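Local coordinates for nitrogenase molybdenum-iron protein alpha chain (Clostridium pasteurianum, PDB 4WES), which forms, with the beta chain, the molybdenum-iron component of nitrogenase, which reduces dinitrogen to ammonium at an iron-molybdenum cofactor, at residues Thr338-Val343 and Asp459-Gly464; Leu477-His482 and His501-Gly506. All coordinates share one frame; numbering follows the deposited sequence.

Contact 1 of 2, residues Thr338-Val343 and Asp459-Gly464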
loop_
_atom_site.group_PDB
_atom_site.type_symbol
_atom_site.label_atom_id
_atom_site.label_comp_id
_atom_site.label_asym_id
_atom_site.label_seq_id
_atom_site.Cartn_x
_atom_site.Cartn_y
_atom_site.Cartn_z
ATOM N N THR A 338 -1.090 2.430 38.506
ATOM C CA THR A 338 0.259 2.153 38.985
ATOM C C THR A 338 1.215 1.914 37.817
ATOM O O THR A 338 0.839 1.456 36.735
ATOM C CB THR A 338 0.279 0.910 39.912
ATOM O OG1 THR A 338 -0.203 -0.207 39.173
ATOM C CG2 THR A 338 -0.555 1.155 41.151
ATOM N N ALA A 339 2.490 2.206 38.091
ATOM C CA ALA A 339 3.537 2.135 37.075
ATOM C C ALA A 339 4.810 1.537 37.630
ATOM O O ALA A 339 5.124 1.665 38.825
ATOM C CB ALA A 339 3.817 3.520 36.509
ATOM N N CYS A 340 5.596 0.977 36.709
ATOM C CA CYS A 340 7.004 0.646 36.947
ATOM C C CYS A 340 7.837 1.377 35.870
ATOM O O CYS A 340 7.358 1.563 34.767
ATOM C CB CYS A 340 7.227 -0.859 36.845
ATOM S SG CYS A 340 6.129 -1.881 37.831
ATOM N N LEU A 341 9.066 1.723 36.250
ATOM C CA LEU A 341 9.984 2.370 35.305
ATOM C C LEU A 341 11.328 1.694 35.300
ATOM O O LEU A 341 11.961 1.570 36.343
ATOM C CB LEU A 341 10.209 3.849 35.634
ATOM C CG LEU A 341 9.007 4.739 35.719
ATOM C CD1 LEU A 341 8.423 4.799 37.088
ATOM C CD2 LEU A 341 9.368 6.152 35.292
ATOM N N TYR A 342 11.813 1.347 34.108
ATOM C CA TYR A 342 13.116 0.736 33.978
ATOM C C TYR A 342 13.802 1.250 32.725
ATOM O O TYR A 342 13.457 0.852 31.633
ATOM C CB TYR A 342 13.058 -0.804 33.949
ATOM C CG TYR A 342 14.441 -1.400 33.948
ATOM C CD1 TYR A 342 15.221 -1.318 35.084
ATOM C CD2 TYR A 342 14.976 -1.981 32.822
ATOM C CE1 TYR A 342 16.509 -1.813 35.111
ATOM C CE2 TYR A 342 16.271 -2.492 32.839
ATOM C CZ TYR A 342 17.036 -2.405 33.978
ATOM O OH TYR A 342 18.319 -2.921 34.027
ATOM N N VAL A 343 14.738 2.164 32.912
ATOM C CA VAL A 343 15.469 2.763 31.786
ATOM C C VAL A 343 16.972 2.662 32.069
ATOM O O VAL A 343 17.397 1.798 32.828
ATOM C CB VAL A 343 14.980 4.211 31.430
ATOM C CG1 VAL A 343 15.002 4.411 29.942
ATOM C CG2 VAL A 343 13.562 4.448 31.932
ATOM N N ASP A 459 -0.475 -1.230 36.082
ATOM C CA ASP A 459 -1.211 -0.800 34.885
ATOM C C ASP A 459 -0.316 -0.497 33.687
ATOM O O ASP A 459 -0.780 -0.515 32.562
ATOM C CB ASP A 459 -2.038 0.431 35.193
ATOM C CG ASP A 459 -3.108 0.169 36.210
ATOM O OD1 ASP A 459 -4.087 -0.498 35.859
ATOM O OD2 ASP A 459 -2.959 0.547 37.374
ATOM N N MET A 460 0.936 -0.157 33.950
ATOM C CA MET A 460 1.845 0.204 32.885
ATOM C C MET A 460 3.269 -0.047 33.352
ATOM O O MET A 460 3.585 0.085 34.525
ATOM C CB MET A 460 1.634 1.672 32.488
ATOM C CG MET A 460 1.996 2.669 33.569
ATOM S SD MET A 460 1.308 4.314 33.397
ATOM C CE MET A 460 -0.301 4.040 34.128
ATOM N N PHE A 461 4.153 -0.366 32.393
ATOM C CA PHE A 461 5.549 -0.658 32.705
ATOM C C PHE A 461 6.383 -0.003 31.616
ATOM O O PHE A 461 6.381 -0.442 30.486
ATOM C CB PHE A 461 5.781 -2.174 32.810
ATOM C CG PHE A 461 7.018 -2.568 33.571
ATOM C CD1 PHE A 461 6.953 -3.531 34.572
ATOM C CD2 PHE A 461 8.261 -1.992 33.292
ATOM C CE1 PHE A 461 8.067 -3.871 35.270
ATOM C CE2 PHE A 461 9.385 -2.332 34.018
ATOM C CZ PHE A 461 9.277 -3.277 35.006
ATOM N N PHE A 462 7.054 1.090 31.997
ATOM C CA PHE A 462 7.884 1.854 31.053
ATOM C C PHE A 462 9.263 1.209 30.969
ATOM O O PHE A 462 9.900 0.992 32.000
ATOM C CB PHE A 462 8.024 3.295 31.527
ATOM C CG PHE A 462 6.744 4.067 31.584
ATOM C CD1 PHE A 462 6.011 4.151 32.752
ATOM C CD2 PHE A 462 6.275 4.709 30.471
ATOM C CE1 PHE A 462 4.843 4.863 32.812
ATOM C CE2 PHE A 462 5.095 5.429 30.520
ATOM C CZ PHE A 462 4.362 5.494 31.674
ATOM N N ALA A 463 9.750 0.991 29.743
ATOM C CA ALA A 463 11.059 0.358 29.571
ATOM C C ALA A 463 11.608 0.673 28.180
ATOM O O ALA A 463 11.504 1.841 27.740
ATOM C CB ALA A 463 10.980 -1.147 29.913
ATOM N N GLY A 464 12.184 -0.293 27.507
ATOM C CA GLY A 464 12.715 -0.134 26.186
ATOM C C GLY A 464 12.149 -1.123 25.199
ATOM O O GLY A 464 11.130 -1.815 25.489
#

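Contact 2 of 2, residues Leu477-His482 and His501-Gly506. With HCA (3-hydroxy-3-carboxy-adipic acid), chain E; ICS (iron-sulfur-molybdenum cluster with interstitial carbon), chain F.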
loop_
_atom_site.group_PDB
_atom_site.type_symbol
_atom_site.label_atom_id
_atom_site.label_comp_id
_atom_site.label_asym_id
_atom_site.label_seq_id
_atom_site.Cartn_x
_atom_site.Cartn_y
_atom_site.Cartn_z
ATOM N N LEU A 477 0.252 -2.577 29.327
ATOM C CA LEU A 477 0.823 -1.535 28.506
ATOM C C LEU A 477 2.288 -1.296 28.840
ATOM O O LEU A 477 2.658 -1.167 30.010
ATOM C CB LEU A 477 0.065 -0.230 28.745
ATOM C CG LEU A 477 0.553 0.970 27.948
ATOM C CD1 LEU A 477 0.300 0.795 26.467
ATOM C CD2 LEU A 477 -0.078 2.257 28.463
ATOM N N SER A 478 3.111 -1.192 27.785
ATOM C CA SER A 478 4.489 -0.766 27.962
ATOM C C SER A 478 4.824 0.337 26.989
ATOM O O SER A 478 4.883 0.096 25.787
ATOM C CB SER A 478 5.472 -1.939 27.790
ATOM O OG SER A 478 6.807 -1.502 27.967
ATOM N N LYS A 479 5.069 1.534 27.493
ATOM C CA LYS A 479 5.559 2.628 26.663
ATOM C C LYS A 479 7.050 2.762 26.849
ATOM O O LYS A 479 7.585 2.669 27.962
ATOM C CB LYS A 479 4.817 3.930 26.977
ATOM C CG LYS A 479 3.362 3.939 26.466
ATOM C CD LYS A 479 3.259 3.791 24.971
ATOM C CE LYS A 479 1.874 3.951 24.381
ATOM N NZ LYS A 479 1.943 3.858 22.898
ATOM N N GLN A 480 7.738 2.999 25.734
ATOM C CA GLN A 480 9.191 3.097 25.706
ATOM C C GLN A 480 9.666 4.485 26.177
ATOM O O GLN A 480 9.292 5.512 25.614
ATOM C CB GLN A 480 9.681 2.901 24.286
ATOM C CG GLN A 480 9.364 1.539 23.698
ATOM C CD GLN A 480 9.950 1.385 22.321
ATOM O OE1 GLN A 480 11.178 1.323 22.151
ATOM N NE2 GLN A 480 9.103 1.376 21.298
ATOM N N LEU A 481 10.526 4.493 27.200
ATOM C CA LEU A 481 11.099 5.752 27.668
ATOM C C LEU A 481 12.444 6.086 27.034
ATOM O O LEU A 481 12.988 7.155 27.334
ATOM C CB LEU A 481 11.172 5.820 29.197
ATOM C CG LEU A 481 9.852 6.104 29.877
ATOM C CD1 LEU A 481 10.052 6.187 31.387
ATOM C CD2 LEU A 481 9.176 7.377 29.382
ATOM N N HIS A 482 12.991 5.220 26.184
ATOM C CA HIS A 482 14.171 5.567 25.409
ATOM C C HIS A 482 13.743 6.225 24.089
ATOM O O HIS A 482 14.000 7.404 23.834
ATOM C CB HIS A 482 15.088 4.380 25.091
ATOM C CG HIS A 482 15.523 3.506 26.217
ATOM N ND1 HIS A 482 16.845 3.398 26.616
ATOM C CD2 HIS A 482 14.832 2.563 26.914
ATOM C CE1 HIS A 482 16.937 2.416 27.494
ATOM N NE2 HIS A 482 15.730 1.902 27.700
ATOM N N HIS A 501 -1.014 12.493 26.107
ATOM C CA HIS A 501 -1.963 11.966 25.137
ATOM C C HIS A 501 -1.567 10.593 24.666
ATOM O O HIS A 501 -2.429 9.736 24.437
ATOM C CB HIS A 501 -2.223 12.936 23.987
ATOM C CG HIS A 501 -3.172 14.025 24.350
ATOM N ND1 HIS A 501 -4.487 13.782 24.697
ATOM C CD2 HIS A 501 -2.965 15.354 24.501
ATOM C CE1 HIS A 501 -5.059 14.935 24.999
ATOM N NE2 HIS A 501 -4.152 15.899 24.921
ATOM N N GLU A 502 -0.274 10.366 24.439
ATOM C CA GLU A 502 0.166 9.051 24.053
ATOM C C GLU A 502 -0.134 8.018 25.137
ATOM O O GLU A 502 -0.471 6.853 24.841
ATOM C CB GLU A 502 1.641 9.064 23.659
ATOM C CG GLU A 502 1.866 9.719 22.307
ATOM C CD GLU A 502 1.347 8.920 21.115
ATOM O OE1 GLU A 502 1.290 7.724 21.211
ATOM O OE2 GLU A 502 1.100 9.546 20.068
ATOM N N LEU A 503 0.046 8.398 26.391
ATOM C CA LEU A 503 -0.157 7.500 27.504
ATOM C C LEU A 503 -1.630 7.142 27.660
ATOM O O LEU A 503 -1.991 5.951 27.783
ATOM C CB LEU A 503 0.429 8.074 28.773
ATOM C CG LEU A 503 0.376 7.136 29.996
ATOM C CD1 LEU A 503 0.969 5.787 29.696
ATOM C CD2 LEU A 503 1.085 7.819 31.154
ATOM N N VAL A 504 -2.488 8.147 27.642
ATOM C CA VAL A 504 -3.942 7.899 27.680
ATOM C C VAL A 504 -4.338 7.037 26.497
ATOM O O VAL A 504 -5.077 6.043 26.643
ATOM C CB VAL A 504 -4.717 9.245 27.675
ATOM C CG1 VAL A 504 -6.211 8.975 27.493
ATOM C CG2 VAL A 504 -4.445 10.001 28.930
ATOM N N ASN A 505 -3.855 7.359 25.295
ATOM C CA ASN A 505 -4.210 6.563 24.132
ATOM C C ASN A 505 -3.810 5.089 24.320
ATOM O O ASN A 505 -4.508 4.173 23.869
ATOM C CB ASN A 505 -3.561 7.134 22.869
ATOM C CG ASN A 505 -4.221 8.391 22.371
ATOM O OD1 ASN A 505 -5.229 8.813 22.915
ATOM N ND2 ASN A 505 -3.663 8.976 21.307
ATOM N N GLY A 506 -2.641 4.855 24.928
ATOM C CA GLY A 506 -2.205 3.496 25.180
ATOM C C GLY A 506 -3.103 2.747 26.142
ATOM O O GLY A 506 -3.504 1.603 25.880
HETATM C C1 HCA E . 21.691 1.969 23.837
HETATM C C2 HCA E . 20.662 2.793 23.059
HETATM C C3 HCA E . 19.262 2.780 23.670
HETATM C C4 HCA E . 18.485 1.494 23.327
HETATM C C5 HCA E . 17.018 1.693 23.747
HETATM C C6 HCA E . 16.147 0.490 23.958
HETATM C C7 HCA E . 18.470 3.966 23.117
HETATM O O1 HCA E . 21.501 1.737 25.039
HETATM O O2 HCA E . 22.708 1.583 23.237
HETATM O O3 HCA E . 14.942 0.555 23.563
HETATM O O4 HCA E . 16.622 -0.519 24.525
HETATM O O5 HCA E . 17.918 4.723 23.945
HETATM O O6 HCA E . 18.361 4.090 21.889
HETATM O O7 HCA E . 19.338 2.880 25.084
HETATM FE FE1 ICS F . 21.549 9.702 29.967
HETATM MO MO1 ICS F . 18.653 4.743 26.039
HETATM FE FE2 ICS F . 22.003 7.421 28.678
HETATM FE FE3 ICS F . 20.330 9.227 27.637
HETATM FE FE4 ICS F . 19.665 7.898 29.840
HETATM FE FE5 ICS F . 18.604 6.035 28.401
HETATM FE FE6 ICS F . 20.910 5.609 27.206
HETATM FE FE7 ICS F . 19.260 7.344 26.216
HETATM C CX ICS F . 20.118 7.272 28.047
HETATM S S1A ICS F . 21.678 7.602 30.908
HETATM S S1B ICS F . 19.589 4.033 28.062
HETATM S S2A ICS F . 22.580 9.500 27.970
HETATM S S2B ICS F . 23.020 5.663 27.769
HETATM S S3A ICS F . 17.921 6.652 30.460
HETATM S S3B ICS F . 20.485 5.876 25.042
HETATM S S4A ICS F . 19.337 10.137 29.461
HETATM S S4B ICS F . 17.254 6.508 26.678
HETATM S S5A ICS F . 19.394 9.462 25.621
HETATM O O HOH W 1 -0.582 5.463 22.424
HETATM O O HOH W 2 3.174 6.108 22.238
#

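Contact 1 of 2, residues Thr338-Val343 and Asp459-Gly464
Cys-340 lies against the ring of Phe-461, its neighbour on the adjacent strand. Its CB sits over the centre of one ring face, 3.4 Å from the Phe-461 centroid, a CH-pi contact. Beyond CB, the sulfur turns back beside its own backbone N (chi1 -52°). SG therefore meets the ring obliquely, 3.7 Å from Phe-461 CD1. The phenyl ring leans across to Cys-340 because its CG stands anti to the backbone N (chi1 -160°). Tyr-342 CB touches the same ring at its edge, in plane. Helix 446-456 covers the sheet face that carries Cys-340 and Phe-461; its Val-452 touches both. The two strands are parallel neighbours in a mixed sheet, and 460-462 is one of its two outermost strands within this chain. Cys-340 N donates a hydrogen bond to Met-460 O, Phe-462 N to Cys-340 O at 2.8 Å, and Tyr-342 N to Phe-462 O. On the face of Ala-339 and Leu-341, Ala-339 CB meets Met-460 CG at 3.6 Å and the edge of the Phe-462 ring. At the strand start, Asp-459 OD2 accepts a hydrogen bond from Thr-338 N at 2.9 Å through its anti lone pair. Asp-459 N in turn donates to Thr-338 OG1 at 3.3 Å.

Contact 2 of 2, residues Leu477-His482 and His501-Gly506
Leu-477 and Lys-479 both point at one side of helix 492-507 and straddle the bare backbone of Gly-506. The two leucines, Leu-477 and Leu-503, cross obliquely. Their branches meet at Leu-477 CD2 and Leu-503 CD1, 3.9 Å apart. The CA-CB bond of Leu-503 does not aim at the loop. Its CG stands anti to the backbone N (chi1 -175°), and the end of the chain swings nearer. Leu-477 CD2 also rests on Gly-506 C at 3.8 Å. Gly-506 has no side chain, and Leu-477 CD1 and Lys-479 CE both come up to its CA, CE at 4.2 Å. Lys-479 bends at chi2 (-61°) and then runs extended to its amine. Its CE passes Glu-502 O at 3.8 Å. The amine and the Glu-502 carboxylate do not form a salt bridge. Instead, one water accepts from Lys-479 NZ and donates to Glu-502 OE1, at 2.7 Å from that oxygen. A second water accepts from NZ and lies 2.8 Å from Glu-502 O, to which it can donate; it has more acceptors in reach than protons. The nearby carboxylate probably favours the charged amine. Segment 477-482 is part of the irregular chain between helices 465-473 and 492-507, and it ends at the iron-molybdenum cofactor. There His-482 ND1 binds the molybdenum at 2.3 Å, and homocitrate O5 and O7 bind the same metal. Homocitrate C5 lies over one face of the imidazole, 3.3 Å above its plane and offset toward the rim. His-482 CB also approaches cofactor sulfur S4B. Homocitrate is also hydrogen-bonded to Ile-465 N and Gln-182 NE2. Gln-307 of the beta chain packs on both Leu-477 and Lys-479.

How the contacts relate
Contact 1 closes before contact 2 opens along the chain, and their centres lie about 9 Å apart. Strand 460-462 stands between strand 338-343 and loop 477-482. The loop runs beside this outer strand: Ser-478 OG is probably hydrogen-bonded to Phe-461 O, and Leu-481 N to Ala-463 O. Helix 492-507 then packs on the strand, with Leu-503 touching Met-460 and Phe-462. The helix thus lies against both the outer strand and the loop beside it. The C-terminal ends of 338-343, 459-464 and 477-482 converge on the cofactor site. Val-343 touches the metal cluster, Gly-464 touches homocitrate, and His-482 reaches the metal cluster. Val-343 also packs on His-482.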